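70 kDa protein (Xanthomonas sp., PDB 4B2N) cleaves natural rubber oxidatively and processively, acting as a dioxygenase that carries two covalently bound c-type hemes. Local coordinates at residues A[105-110]-A[333-338]; A[173-178]-A[182-187]; A[317-322]-A[327-332]. All coordinates share one frame; numbering follows the deposited sequence. Where two conformers were deposited one is given.

The three contacts illustrate how chemistry follows position in a fold. Contact 3 is buried; contacts 1 and 2 are partly buried, and contact 2, a beta hairpin, lies farthest from the centre of the chain. Contacts 1 and 3 have centres about 8 Å apart, share one heme c as a neighbour and use helices 326-331 and 333-345, which follow each other in sequence. The loop 105-110 links the group: Q106 bonds to K177 of contact 2, while F107 and Q109 bond to N321 and I322 of contact 3. A salt bridge with a T-shaped phenylalanine pair dominates contact 1, backbone and side-chain-to-backbone bonds contact 2, and one arginine on backbone carbonyls contact 3.

Contact 1 (A[105-110]-A[333-338]); sequences RQFFQP and EDEFED. With HEC (heme c), chain C.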
loop_
_atom_site.group_PDB
_atom_site.type_symbol
_atom_site.label_atom_id
_atom_site.label_comp_id
_atom_site.label_asym_id
_atom_site.label_seq_id
_atom_site.Cartn_x
_atom_site.Cartn_y
_atom_site.Cartn_z
ATOM N N ARG A 105 -0.800 -4.850 -18.008
ATOM C CA ARG A 105 -2.282 -4.994 -18.017
ATOM C C ARG A 105 -2.925 -3.732 -17.479
ATOM O O ARG A 105 -2.545 -3.249 -16.415
ATOM C CB ARG A 105 -2.674 -6.248 -17.180
ATOM C CG ARG A 105 -2.417 -7.499 -18.002
ATOM C CD ARG A 105 -3.610 -7.730 -18.956
ATOM N NE ARG A 105 -4.784 -8.233 -18.216
ATOM C CZ ARG A 105 -5.983 -7.666 -18.159
ATOM N NH1 ARG A 105 -6.225 -6.522 -18.799
ATOM N NH2 ARG A 105 -6.980 -8.237 -17.468
ATOM N N GLN A 106 -3.923 -3.207 -18.184
ATOM C CA GLN A 106 -4.677 -2.075 -17.635
ATOM C C GLN A 106 -5.807 -2.566 -16.702
ATOM O O GLN A 106 -6.902 -2.916 -17.134
ATOM C CB GLN A 106 -5.250 -1.193 -18.725
ATOM C CG GLN A 106 -5.771 0.132 -18.115
ATOM C CD GLN A 106 -5.717 1.245 -19.115
ATOM O OE1 GLN A 106 -5.053 2.292 -18.903
ATOM N NE2 GLN A 106 -6.365 1.024 -20.229
ATOM N N PHE A 107 -5.513 -2.613 -15.429
ATOM C CA PHE A 107 -6.459 -3.019 -14.406
ATOM C C PHE A 107 -7.196 -1.791 -13.882
ATOM O O PHE A 107 -8.436 -1.760 -13.863
ATOM C CB PHE A 107 -5.672 -3.616 -13.234
ATOM C CG PHE A 107 -5.062 -4.949 -13.560
ATOM C CD1 PHE A 107 -5.878 -6.020 -14.011
ATOM C CD2 PHE A 107 -3.692 -5.137 -13.449
ATOM C CE1 PHE A 107 -5.330 -7.260 -14.369
ATOM C CE2 PHE A 107 -3.131 -6.399 -13.764
ATOM C CZ PHE A 107 -3.964 -7.436 -14.240
ATOM N N PHE A 108 -6.401 -0.813 -13.446
ATOM C CA PHE A 108 -6.868 0.431 -12.776
ATOM C C PHE A 108 -7.635 1.282 -13.773
ATOM O O PHE A 108 -7.314 1.338 -14.971
ATOM C CB PHE A 108 -5.623 1.130 -12.209
ATOM C CG PHE A 108 -5.879 2.443 -11.493
ATOM C CD1 PHE A 108 -6.123 3.646 -12.220
ATOM C CD2 PHE A 108 -5.859 2.510 -10.127
ATOM C CE1 PHE A 108 -6.372 4.880 -11.562
ATOM C CE2 PHE A 108 -6.050 3.745 -9.475
ATOM C CZ PHE A 108 -6.290 4.915 -10.190
ATOM N N GLN A 109 -8.746 1.839 -13.317
ATOM C CA GLN A 109 -9.576 2.781 -14.071
ATOM C C GLN A 109 -8.835 3.714 -15.044
ATOM O O GLN A 109 -8.114 4.547 -14.594
ATOM C CB GLN A 109 -10.348 3.639 -13.026
ATOM C CG GLN A 109 -11.300 4.629 -13.704
ATOM C CD GLN A 109 -12.309 3.934 -14.537
ATOM O OE1 GLN A 109 -13.106 3.098 -14.019
ATOM N NE2 GLN A 109 -12.380 4.298 -15.807
ATOM N N PRO A 110 -9.101 3.633 -16.376
ATOM C CA PRO A 110 -8.456 4.589 -17.287
ATOM C C PRO A 110 -8.881 6.013 -16.978
ATOM O O PRO A 110 -10.055 6.241 -16.636
ATOM C CB PRO A 110 -9.026 4.201 -18.652
ATOM C CG PRO A 110 -9.188 2.710 -18.565
ATOM C CD PRO A 110 -9.657 2.480 -17.118
ATOM N N GLU A 333 -9.497 -12.703 -10.912
ATOM C CA GLU A 333 -8.882 -13.472 -9.814
ATOM C C GLU A 333 -7.609 -14.283 -10.177
ATOM O O GLU A 333 -6.632 -14.211 -9.432
ATOM C CB GLU A 333 -9.932 -14.383 -9.112
ATOM C CG GLU A 333 -9.380 -14.971 -7.805
ATOM C CD GLU A 333 -10.507 -15.635 -6.991
ATOM O OE1 GLU A 333 -11.452 -14.903 -6.602
ATOM O OE2 GLU A 333 -10.454 -16.892 -6.807
ATOM N N ASP A 334 -7.620 -15.077 -11.257
ATOM C CA ASP A 334 -6.410 -15.836 -11.658
ATOM C C ASP A 334 -5.220 -14.862 -11.847
ATOM O O ASP A 334 -4.091 -15.146 -11.394
ATOM C CB ASP A 334 -6.601 -16.659 -12.971
ATOM C CG ASP A 334 -7.652 -17.759 -12.877
ATOM O OD1 ASP A 334 -8.180 -18.036 -11.791
ATOM O OD2 ASP A 334 -7.922 -18.401 -13.927
ATOM N N GLU A 335 -5.454 -13.728 -12.525
ATOM C CA GLU A 335 -4.379 -12.758 -12.766
ATOM C C GLU A 335 -3.811 -12.206 -11.469
ATOM O O GLU A 335 -2.574 -12.010 -11.289
ATOM C CB GLU A 335 -4.891 -11.640 -13.661
ATOM C CG GLU A 335 -4.990 -12.149 -15.084
ATOM C CD GLU A 335 -5.633 -11.114 -16.018
ATOM O OE1 GLU A 335 -6.781 -10.698 -15.783
ATOM O OE2 GLU A 335 -4.999 -10.765 -17.035
ATOM N N PHE A 336 -4.709 -12.059 -10.507
ATOM C CA PHE A 336 -4.272 -11.535 -9.206
ATOM C C PHE A 336 -3.569 -12.516 -8.293
ATOM O O PHE A 336 -2.670 -12.167 -7.517
ATOM C CB PHE A 336 -5.394 -10.764 -8.582
ATOM C CG PHE A 336 -5.441 -9.347 -9.097
ATOM C CD1 PHE A 336 -5.981 -9.057 -10.380
ATOM C CD2 PHE A 336 -4.972 -8.292 -8.304
ATOM C CE1 PHE A 336 -5.983 -7.720 -10.868
ATOM C CE2 PHE A 336 -4.983 -6.963 -8.790
ATOM C CZ PHE A 336 -5.446 -6.683 -10.059
ATOM N N GLU A 337 -3.938 -13.776 -8.382
ATOM C CA GLU A 337 -3.160 -14.843 -7.711
ATOM C C GLU A 337 -1.692 -14.846 -8.304
ATOM O O GLU A 337 -0.744 -14.989 -7.607
ATOM C CB GLU A 337 -3.838 -16.218 -8.024
ATOM C CG GLU A 337 -5.162 -16.395 -7.310
ATOM C CD GLU A 337 -5.028 -16.633 -5.797
ATOM O OE1 GLU A 337 -3.913 -16.616 -5.196
ATOM O OE2 GLU A 337 -6.083 -16.895 -5.169
ATOM N N ASP A 338 -1.540 -14.616 -9.595
ATOM C CA ASP A 338 -0.203 -14.537 -10.204
ATOM C C ASP A 338 0.522 -13.252 -9.744
ATOM O O ASP A 338 1.692 -13.301 -9.372
ATOM C CB ASP A 338 -0.329 -14.508 -11.747
ATOM C CG ASP A 338 -0.675 -15.881 -12.376
ATOM O OD1 ASP A 338 -0.477 -16.922 -11.731
ATOM O OD2 ASP A 338 -1.148 -15.895 -13.570
HETATM FE FE HEC C . -2.106 -1.121 -3.157
HETATM C CHA HEC C . -2.123 -2.061 0.203
HETATM C CHB HEC C . -1.652 -4.477 -4.102
HETATM C CHC HEC C . -2.786 -0.388 -6.535
HETATM C CHD HEC C . -1.933 2.135 -2.328
HETATM N NA HEC C . -1.968 -2.831 -2.238
HETATM C C1A HEC C . -1.823 -3.037 -0.833
HETATM C C2A HEC C . -1.412 -4.389 -0.486
HETATM C C3A HEC C . -1.276 -5.121 -1.701
HETATM C C4A HEC C . -1.596 -4.137 -2.742
HETATM C CMA HEC C . -0.813 -6.555 -1.864
HETATM C CAA HEC C . -1.151 -4.999 0.915
HETATM C CBA HEC C . 0.250 -4.538 1.324
HETATM C CGA HEC C . 0.586 -4.905 2.758
HETATM O O1A HEC C . -0.240 -4.716 3.716
HETATM O O2A HEC C . 1.742 -5.312 2.905
HETATM N NB HEC C . -2.295 -2.221 -4.873
HETATM C C1B HEC C . -1.994 -3.503 -5.106
HETATM C C2B HEC C . -2.163 -3.961 -6.477
HETATM C C3B HEC C . -2.509 -2.784 -7.176
HETATM C C4B HEC C . -2.499 -1.761 -6.137
HETATM C CMB HEC C . -1.970 -5.370 -6.872
HETATM C CAB HEC C . -2.879 -2.593 -8.624
HETATM C CBB HEC C . -4.054 -3.279 -9.035
HETATM N NC HEC C . -2.308 0.487 -4.298
HETATM C C1C HEC C . -2.608 0.720 -5.628
HETATM C C2C HEC C . -2.604 2.159 -5.995
HETATM C C3C HEC C . -2.378 2.870 -4.718
HETATM C C4C HEC C . -2.215 1.819 -3.716
HETATM C CMC HEC C . -2.884 2.675 -7.402
HETATM C CAC HEC C . -2.325 4.344 -4.458
HETATM C CBC HEC C . -3.258 5.154 -5.113
HETATM N ND HEC C . -2.061 -0.158 -1.364
HETATM C C1D HEC C . -1.998 1.167 -1.234
HETATM C C2D HEC C . -1.948 1.609 0.122
HETATM C C3D HEC C . -2.017 0.384 0.853
HETATM C C4D HEC C . -2.108 -0.656 -0.166
HETATM C CMD HEC C . -1.848 2.971 0.708
HETATM C CAD HEC C . -2.126 0.301 2.335
HETATM C CBD HEC C . -3.665 0.612 2.493
HETATM C CGD HEC C . -4.011 0.705 3.961
HETATM O O1D HEC C . -4.182 1.823 4.509
HETATM O O2D HEC C . -4.013 -0.398 4.605
#
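Bends at both chi2 (-82°) and chi3 (-74°) curl R105 around F107 and bring its guanidinium to E335, whose chain runs out extended beyond CG. The grip is side-on: R105 NE reaches E335 OE2 at 2.8 Å, and R105 NH2 reaches E335 OE1 at 3.0 Å. Both oxygens are met on their syn side, by nearly straight bonds, though the approach to OE2 is tilted from the carboxylate plane, and a weak third bond runs from NH2 to OE2. F107 fills the bend of the arginine. R105 CB rests on one face of its ring, and CE1 of the ring sits over a face of the guanidinium. The other face of F107 receives the edge of F336 in a T-shaped stack, with centroids 4.8 Å apart and planes at 64°. The edge of F336 also meets the heme, its CE2 lying 3.8 Å from heme CBB; F108 CE2 comes within 3.9 Å of heme CMC. Helix 333-345 and the loop after helix 88-104 thus wall one heme pocket together. Because R105 NH2 also bridges to D179 and NH1 bonds to K177 O, the guanidinium is held against rotation, and the two carboxylates would be expected to stabilise its positive charge.

Contact 2 (A[173-178]-A[182-187]); sequences LIQGKD and RWTGLI
K177 and W183 face each other across a beta hairpin, forming the single bridge between 173-178 and 182-187, and two backbone bonds flank it. T184 N donates to G176 O at 3.1 Å, and D178 N donates to R182 O at 2.8 Å. Beside these bonds the chain of K177 runs obliquely over the indole, with CE 4.0 Å from the centroid of the five-membered ring of W183, a CH-pi contact on the face. Its ammonium continues past the ring to a salt bridge with E104.

Two side chains add bonds to the backbone. Q175 OE1, carried on an extended chain with CG anti to the backbone N (chi1 167°), accepts from G185 N at 2.8 Å, in the carbonyl plane and on a lone pair. At the turn, D178 OD1 accepts R182 N at 3.0 Å from above the carboxylate plane. Towards the strands, I187 CA approaches I174 O at 3.3 Å in a CA-H...O contact.

Further out lie the groups that set these pieces in place. T184 OG1 accepts L186 N in an ST turn, shaping the backbone around G185, while Q175 NE2 is held by the carbonyls of P151 and G164. The carbonyl of K177 receives Q106 N from the loop after helix 88-104. Strand 186-189 is central in a small antiparallel sheet, between 173-174 and 112-113; L173 and I187 pack on Y117 of helix 114-118, and W183 and I187 on strand 151-152.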
loop_
_atom_site.group_PDB
_atom_site.type_symbol
_atom_site.label_atom_id
_atom_site.label_comp_id
_atom_site.label_asym_id
_atom_site.label_seq_id
_atom_site.Cartn_x
_atom_site.Cartn_y
_atom_site.Cartn_z
ATOM N N LEU A 173 2.273 5.083 -14.546
ATOM C CA LEU A 173 1.151 5.272 -15.486
ATOM C C LEU A 173 1.239 4.081 -16.411
ATOM O O LEU A 173 2.332 3.470 -16.591
ATOM C CB LEU A 173 1.251 6.536 -16.366
ATOM C CG LEU A 173 1.175 7.879 -15.592
ATOM C CD1 LEU A 173 1.408 9.117 -16.463
ATOM C CD2 LEU A 173 -0.117 8.027 -14.756
ATOM N N ILE A 174 0.089 3.793 -17.055
ATOM C CA ILE A 174 0.054 2.677 -17.963
ATOM C C ILE A 174 -0.972 2.917 -19.050
ATOM O O ILE A 174 -2.037 3.502 -18.807
ATOM C CB ILE A 174 -0.202 1.316 -17.180
ATOM C CG1 ILE A 174 0.131 0.108 -18.071
ATOM C CG2 ILE A 174 -1.662 1.260 -16.626
ATOM C CD1 ILE A 174 -0.006 -1.279 -17.394
ATOM N N GLN A 175 -0.637 2.467 -20.248
ATOM C CA GLN A 175 -1.655 2.205 -21.228
ATOM C C GLN A 175 -2.056 0.704 -21.142
ATOM O O GLN A 175 -3.200 0.393 -20.798
ATOM C CB GLN A 175 -1.195 2.550 -22.663
ATOM C CG GLN A 175 -2.137 1.996 -23.734
ATOM C CD GLN A 175 -1.579 1.912 -25.155
ATOM O OE1 GLN A 175 -2.360 1.881 -26.086
ATOM N NE2 GLN A 175 -0.251 1.837 -25.307
ATOM N N GLY A 176 -1.099 -0.188 -21.450
ATOM C CA GLY A 176 -1.285 -1.571 -21.255
ATOM C C GLY A 176 -2.330 -2.187 -22.151
ATOM O O GLY A 176 -2.773 -1.562 -23.116
ATOM N N LYS A 177 -2.762 -3.382 -21.780
ATOM C CA LYS A 177 -3.711 -4.176 -22.600
ATOM C C LYS A 177 -4.974 -4.458 -21.820
ATOM O O LYS A 177 -4.910 -4.688 -20.600
ATOM C CB LYS A 177 -3.062 -5.475 -22.998
ATOM C CG LYS A 177 -1.807 -5.266 -23.812
ATOM C CD LYS A 177 -1.110 -6.588 -24.034
ATOM C CE LYS A 177 -0.224 -6.573 -25.260
ATOM N NZ LYS A 177 0.814 -7.605 -25.003
ATOM N N ASP A 178 -6.098 -4.423 -22.524
ATOM C CA ASP A 178 -7.420 -4.630 -21.917
ATOM C C ASP A 178 -7.668 -6.151 -21.705
ATOM O O ASP A 178 -6.784 -6.954 -21.925
ATOM C CB ASP A 178 -8.503 -3.967 -22.767
ATOM C CG ASP A 178 -8.616 -4.568 -24.185
ATOM O OD1 ASP A 178 -8.214 -5.714 -24.470
ATOM O OD2 ASP A 178 -9.205 -3.895 -25.019
ATOM N N ARG A 182 -5.840 -6.466 -26.068
ATOM C CA ARG A 182 -5.428 -5.392 -26.960
ATOM C C ARG A 182 -4.927 -4.166 -26.224
ATOM O O ARG A 182 -5.405 -3.825 -25.145
ATOM C CB ARG A 182 -6.540 -5.052 -27.923
ATOM C CG ARG A 182 -6.732 -6.211 -28.885
ATOM C CD ARG A 182 -7.869 -5.920 -29.810
ATOM N NE ARG A 182 -7.663 -4.702 -30.598
ATOM C CZ ARG A 182 -6.963 -4.664 -31.721
ATOM N NH1 ARG A 182 -6.341 -5.757 -32.119
ATOM N NH2 ARG A 182 -6.885 -3.541 -32.434
ATOM N N TRP A 183 -3.982 -3.481 -26.845
ATOM C CA TRP A 183 -3.528 -2.187 -26.326
ATOM C C TRP A 183 -4.711 -1.248 -26.281
ATOM O O TRP A 183 -5.439 -1.095 -27.267
ATOM C CB TRP A 183 -2.436 -1.558 -27.207
ATOM C CG TRP A 183 -1.140 -2.345 -27.150
ATOM C CD1 TRP A 183 -0.661 -3.206 -28.120
ATOM C CD2 TRP A 183 -0.143 -2.367 -26.090
ATOM N NE1 TRP A 183 0.528 -3.750 -27.758
ATOM C CE2 TRP A 183 0.922 -3.262 -26.567
ATOM C CE3 TRP A 183 -0.006 -1.741 -24.844
ATOM C CZ2 TRP A 183 2.051 -3.513 -25.837
ATOM C CZ3 TRP A 183 1.141 -2.026 -24.080
ATOM C CH2 TRP A 183 2.157 -2.915 -24.573
ATOM N N THR A 184 -4.868 -0.538 -25.179
ATOM C CA THR A 184 -6.166 0.152 -24.921
ATOM C C THR A 184 -6.262 1.534 -25.542
ATOM O O THR A 184 -7.363 2.052 -25.729
ATOM C CB THR A 184 -6.316 0.280 -23.438
ATOM O OG1 THR A 184 -5.328 1.209 -22.920
ATOM C CG2 THR A 184 -6.058 -1.088 -22.873
ATOM N N GLY A 185 -5.120 2.179 -25.768
ATOM C CA GLY A 185 -5.211 3.600 -26.210
ATOM C C GLY A 185 -5.673 4.570 -25.128
ATOM O O GLY A 185 -5.949 5.741 -25.421
ATOM N N LEU A 186 -5.679 4.128 -23.852
ATOM C CA LEU A 186 -6.156 4.937 -22.724
ATOM C C LEU A 186 -5.087 4.862 -21.665
ATOM O O LEU A 186 -4.533 3.788 -21.439
ATOM C CB LEU A 186 -7.418 4.324 -22.056
ATOM C CG LEU A 186 -8.539 4.083 -23.070
ATOM C CD1 LEU A 186 -9.748 3.378 -22.429
ATOM C CD2 LEU A 186 -8.964 5.444 -23.657
ATOM N N ILE A 187 -4.894 5.967 -20.958
ATOM C CA ILE A 187 -3.881 6.056 -19.875
ATOM C C ILE A 187 -4.499 6.110 -18.480
ATOM O O ILE A 187 -5.429 6.854 -18.301
ATOM C CB ILE A 187 -3.064 7.373 -20.073
ATOM C CG1 ILE A 187 -2.645 7.551 -21.526
ATOM C CG2 ILE A 187 -1.845 7.437 -19.186
ATOM C CD1 ILE A 187 -1.809 6.392 -22.144
#

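Contact 3 (A[317-322]-A[327-332]); sequences FGVANI and NARRGL. With HEC (heme c), chain C.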
loop_
_atom_site.group_PDB
_atom_site.type_symbol
_atom_site.label_atom_id
_atom_site.label_comp_id
_atom_site.label_asym_id
_atom_site.label_seq_id
_atom_site.Cartn_x
_atom_site.Cartn_y
_atom_site.Cartn_z
ATOM N N PHE A 317 -8.610 -2.297 -7.073
ATOM C CA PHE A 317 -8.592 -1.266 -8.161
ATOM C C PHE A 317 -8.985 -1.846 -9.500
ATOM O O PHE A 317 -9.416 -1.117 -10.432
ATOM C CB PHE A 317 -7.215 -0.607 -8.247
ATOM C CG PHE A 317 -7.024 0.478 -7.227
ATOM C CD1 PHE A 317 -7.704 1.685 -7.337
ATOM C CD2 PHE A 317 -6.181 0.271 -6.137
ATOM C CE1 PHE A 317 -7.503 2.707 -6.367
ATOM C CE2 PHE A 317 -5.967 1.269 -5.192
ATOM C CZ PHE A 317 -6.638 2.478 -5.297
ATOM N N GLY A 318 -8.834 -3.151 -9.635
ATOM C CA GLY A 318 -9.252 -3.754 -10.915
ATOM C C GLY A 318 -10.746 -3.949 -10.969
ATOM O O GLY A 318 -11.379 -3.818 -12.000
ATOM N N VAL A 319 -11.315 -4.312 -9.831
ATOM C CA VAL A 319 -12.771 -4.492 -9.673
ATOM C C VAL A 319 -13.390 -3.124 -9.830
ATOM O O VAL A 319 -14.446 -2.984 -10.468
ATOM C CB VAL A 319 -13.131 -5.047 -8.246
ATOM C CG1 VAL A 319 -14.639 -4.967 -8.013
ATOM C CG2 VAL A 319 -12.617 -6.462 -8.088
ATOM N N ALA A 320 -12.764 -2.091 -9.252
ATOM C CA ALA A 320 -13.468 -0.794 -9.242
ATOM C C ALA A 320 -13.437 -0.107 -10.571
ATOM O O ALA A 320 -13.999 0.928 -10.711
ATOM C CB ALA A 320 -12.936 0.156 -8.157
ATOM N N ASN A 321 -12.931 -0.745 -11.591
ATOM C CA ASN A 321 -12.932 -0.173 -12.931
ATOM C C ASN A 321 -14.335 -0.209 -13.539
ATOM O O ASN A 321 -14.968 -1.235 -13.558
ATOM C CB ASN A 321 -11.975 -1.034 -13.778
ATOM C CG ASN A 321 -11.857 -0.569 -15.215
ATOM O OD1 ASN A 321 -12.815 -0.166 -15.849
ATOM N ND2 ASN A 321 -10.631 -0.584 -15.715
ATOM N N ILE A 322 -14.799 0.920 -14.077
ATOM C CA ILE A 322 -16.191 1.105 -14.406
ATOM C C ILE A 322 -16.519 0.482 -15.728
ATOM O O ILE A 322 -17.709 0.295 -16.091
ATOM C CB ILE A 322 -16.529 2.630 -14.358
ATOM C CG1 ILE A 322 -17.676 2.813 -13.431
ATOM C CG2 ILE A 322 -16.557 3.321 -15.729
ATOM C CD1 ILE A 322 -17.247 2.460 -12.021
ATOM N N ASN A 327 -18.774 -10.311 -14.412
ATOM C CA ASN A 327 -17.986 -11.494 -14.793
ATOM C C ASN A 327 -16.496 -11.169 -14.953
ATOM O O ASN A 327 -15.670 -11.884 -14.410
ATOM C CB ASN A 327 -18.580 -12.131 -16.052
ATOM C CG ASN A 327 -17.897 -13.430 -16.477
ATOM O OD1 ASN A 327 -18.091 -14.484 -15.869
ATOM N ND2 ASN A 327 -17.165 -13.376 -17.593
ATOM N N ALA A 328 -16.183 -10.099 -15.672
ATOM C CA ALA A 328 -14.817 -9.690 -15.881
ATOM C C ALA A 328 -14.216 -9.316 -14.531
ATOM O O ALA A 328 -13.043 -9.638 -14.289
ATOM C CB ALA A 328 -14.727 -8.459 -16.812
ATOM N N ARG A 329 -14.962 -8.590 -13.689
ATOM C CA ARG A 329 -14.332 -8.140 -12.403
ATOM C C ARG A 329 -13.968 -9.365 -11.599
ATOM O O ARG A 329 -12.820 -9.517 -11.247
ATOM C CB ARG A 329 -15.221 -7.238 -11.572
ATOM C CG ARG A 329 -15.588 -5.910 -12.179
ATOM C CD ARG A 329 -16.560 -5.133 -11.328
ATOM N NE ARG A 329 -16.612 -3.805 -11.925
ATOM C CZ ARG A 329 -17.704 -3.338 -12.536
ATOM N NH1 ARG A 329 -18.804 -4.060 -12.611
ATOM N NH2 ARG A 329 -17.672 -2.155 -13.133
ATOM N N ARG A 330 -14.930 -10.239 -11.318
ATOM C CA ARG A 330 -14.627 -11.494 -10.569
ATOM C C ARG A 330 -13.518 -12.308 -11.270
ATOM O O ARG A 330 -12.687 -12.951 -10.630
ATOM C CB ARG A 330 -15.881 -12.388 -10.462
ATOM C CG ARG A 330 -16.936 -11.797 -9.548
ATOM C CD ARG A 330 -18.006 -12.799 -9.186
ATOM N NE ARG A 330 -18.546 -13.531 -10.333
ATOM C CZ ARG A 330 -19.742 -13.318 -10.872
ATOM N NH1 ARG A 330 -20.513 -12.350 -10.421
ATOM N NH2 ARG A 330 -20.186 -14.114 -11.866
ATOM N N GLY A 331 -13.538 -12.281 -12.601
ATOM C CA GLY A 331 -12.611 -13.108 -13.423
ATOM C C GLY A 331 -11.174 -12.580 -13.512
ATOM O O GLY A 331 -10.326 -13.255 -14.068
ATOM N N LEU A 332 -10.882 -11.436 -12.872
ATOM C CA LEU A 332 -9.503 -10.993 -12.644
ATOM C C LEU A 332 -8.776 -11.853 -11.632
ATOM O O LEU A 332 -7.559 -11.729 -11.497
ATOM C CB LEU A 332 -9.409 -9.541 -12.104
ATOM C CG LEU A 332 -9.904 -8.555 -13.160
ATOM C CD1 LEU A 332 -10.119 -7.177 -12.557
ATOM C CD2 LEU A 332 -8.877 -8.358 -14.253
HETATM FE FE HEC C . -2.106 -1.121 -3.157
HETATM C CHA HEC C . -2.123 -2.061 0.203
HETATM C CHB HEC C . -1.652 -4.477 -4.102
HETATM C CHC HEC C . -2.786 -0.388 -6.535
HETATM C CHD HEC C . -1.933 2.135 -2.328
HETATM N NA HEC C . -1.968 -2.831 -2.238
HETATM C C1A HEC C . -1.823 -3.037 -0.833
HETATM C C2A HEC C . -1.412 -4.389 -0.486
HETATM C C3A HEC C . -1.276 -5.121 -1.701
HETATM C C4A HEC C . -1.596 -4.137 -2.742
HETATM C CMA HEC C . -0.813 -6.555 -1.864
HETATM C CAA HEC C . -1.151 -4.999 0.915
HETATM C CBA HEC C . 0.250 -4.538 1.324
HETATM C CGA HEC C . 0.586 -4.905 2.758
HETATM O O1A HEC C . -0.240 -4.716 3.716
HETATM O O2A HEC C . 1.742 -5.312 2.905
HETATM N NB HEC C . -2.295 -2.221 -4.873
HETATM C C1B HEC C . -1.994 -3.503 -5.106
HETATM C C2B HEC C . -2.163 -3.961 -6.477
HETATM C C3B HEC C . -2.509 -2.784 -7.176
HETATM C C4B HEC C . -2.499 -1.761 -6.137
HETATM C CMB HEC C . -1.970 -5.370 -6.872
HETATM C CAB HEC C . -2.879 -2.593 -8.624
HETATM C CBB HEC C . -4.054 -3.279 -9.035
HETATM N NC HEC C . -2.308 0.487 -4.298
HETATM C C1C HEC C . -2.608 0.720 -5.628
HETATM C C2C HEC C . -2.604 2.159 -5.995
HETATM C C3C HEC C . -2.378 2.870 -4.718
HETATM C C4C HEC C . -2.215 1.819 -3.716
HETATM C CMC HEC C . -2.884 2.675 -7.402
HETATM C CAC HEC C . -2.325 4.344 -4.458
HETATM C CBC HEC C . -3.258 5.154 -5.113
HETATM N ND HEC C . -2.061 -0.158 -1.364
HETATM C C1D HEC C . -1.998 1.167 -1.234
HETATM C C2D HEC C . -1.948 1.609 0.122
HETATM C C3D HEC C . -2.017 0.384 0.853
HETATM C C4D HEC C . -2.108 -0.656 -0.166
HETATM C CMD HEC C . -1.848 2.971 0.708
HETATM C CAD HEC C . -2.126 0.301 2.335
HETATM C CBD HEC C . -3.665 0.612 2.493
HETATM C CGD HEC C . -4.011 0.705 3.961
HETATM O O1D HEC C . -4.182 1.823 4.509
HETATM O O2D HEC C . -4.013 -0.398 4.605
HETATM O O HOH W 1 -19.596 -1.716 -15.023
#
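R329 and V319 join two successive helices, linked by a short loop, beside a heme c pocket: helix 312-319, which supplies the pocket residue F317, and helix 326-331, which turns back against its end. R329 reaches across with its chain extended from CG to NE, chi2 and chi3 both near 180°, and spends its donors on backbone carbonyls. R329 NE donates to V319 O at 2.7 Å, in the carbonyl plane but through a clearly bent N-H (131°). The bond from R329 NH2 to N321 O, 2.9 Å long, is straighter at 155°. Both oxygens lie somewhat out of the guanidinium plane. NH1 turns to L267 O, so each nitrogen of this buried guanidinium has a carbonyl partner and the group is fixed in rotation; the converging carbonyl dipoles would probably help to offset its charge.

Packing adds to the polar grip. V319 CG1 lies 3.8 Å from R329 CD, the two side chains crossing at about a right angle, and L332 CD1 settles on the backbone of G318, 3.6 Å from its O. Beyond, the F317 ring approaches the heme, with CE2 at 3.4 Å from heme C1C, and also meets F108. N321 binds F323 N through OD1 and F107 O through ND2. Finally, one water accepts from R329 NH2 at 2.7 Å and donates to I322 O at 3.0 Å.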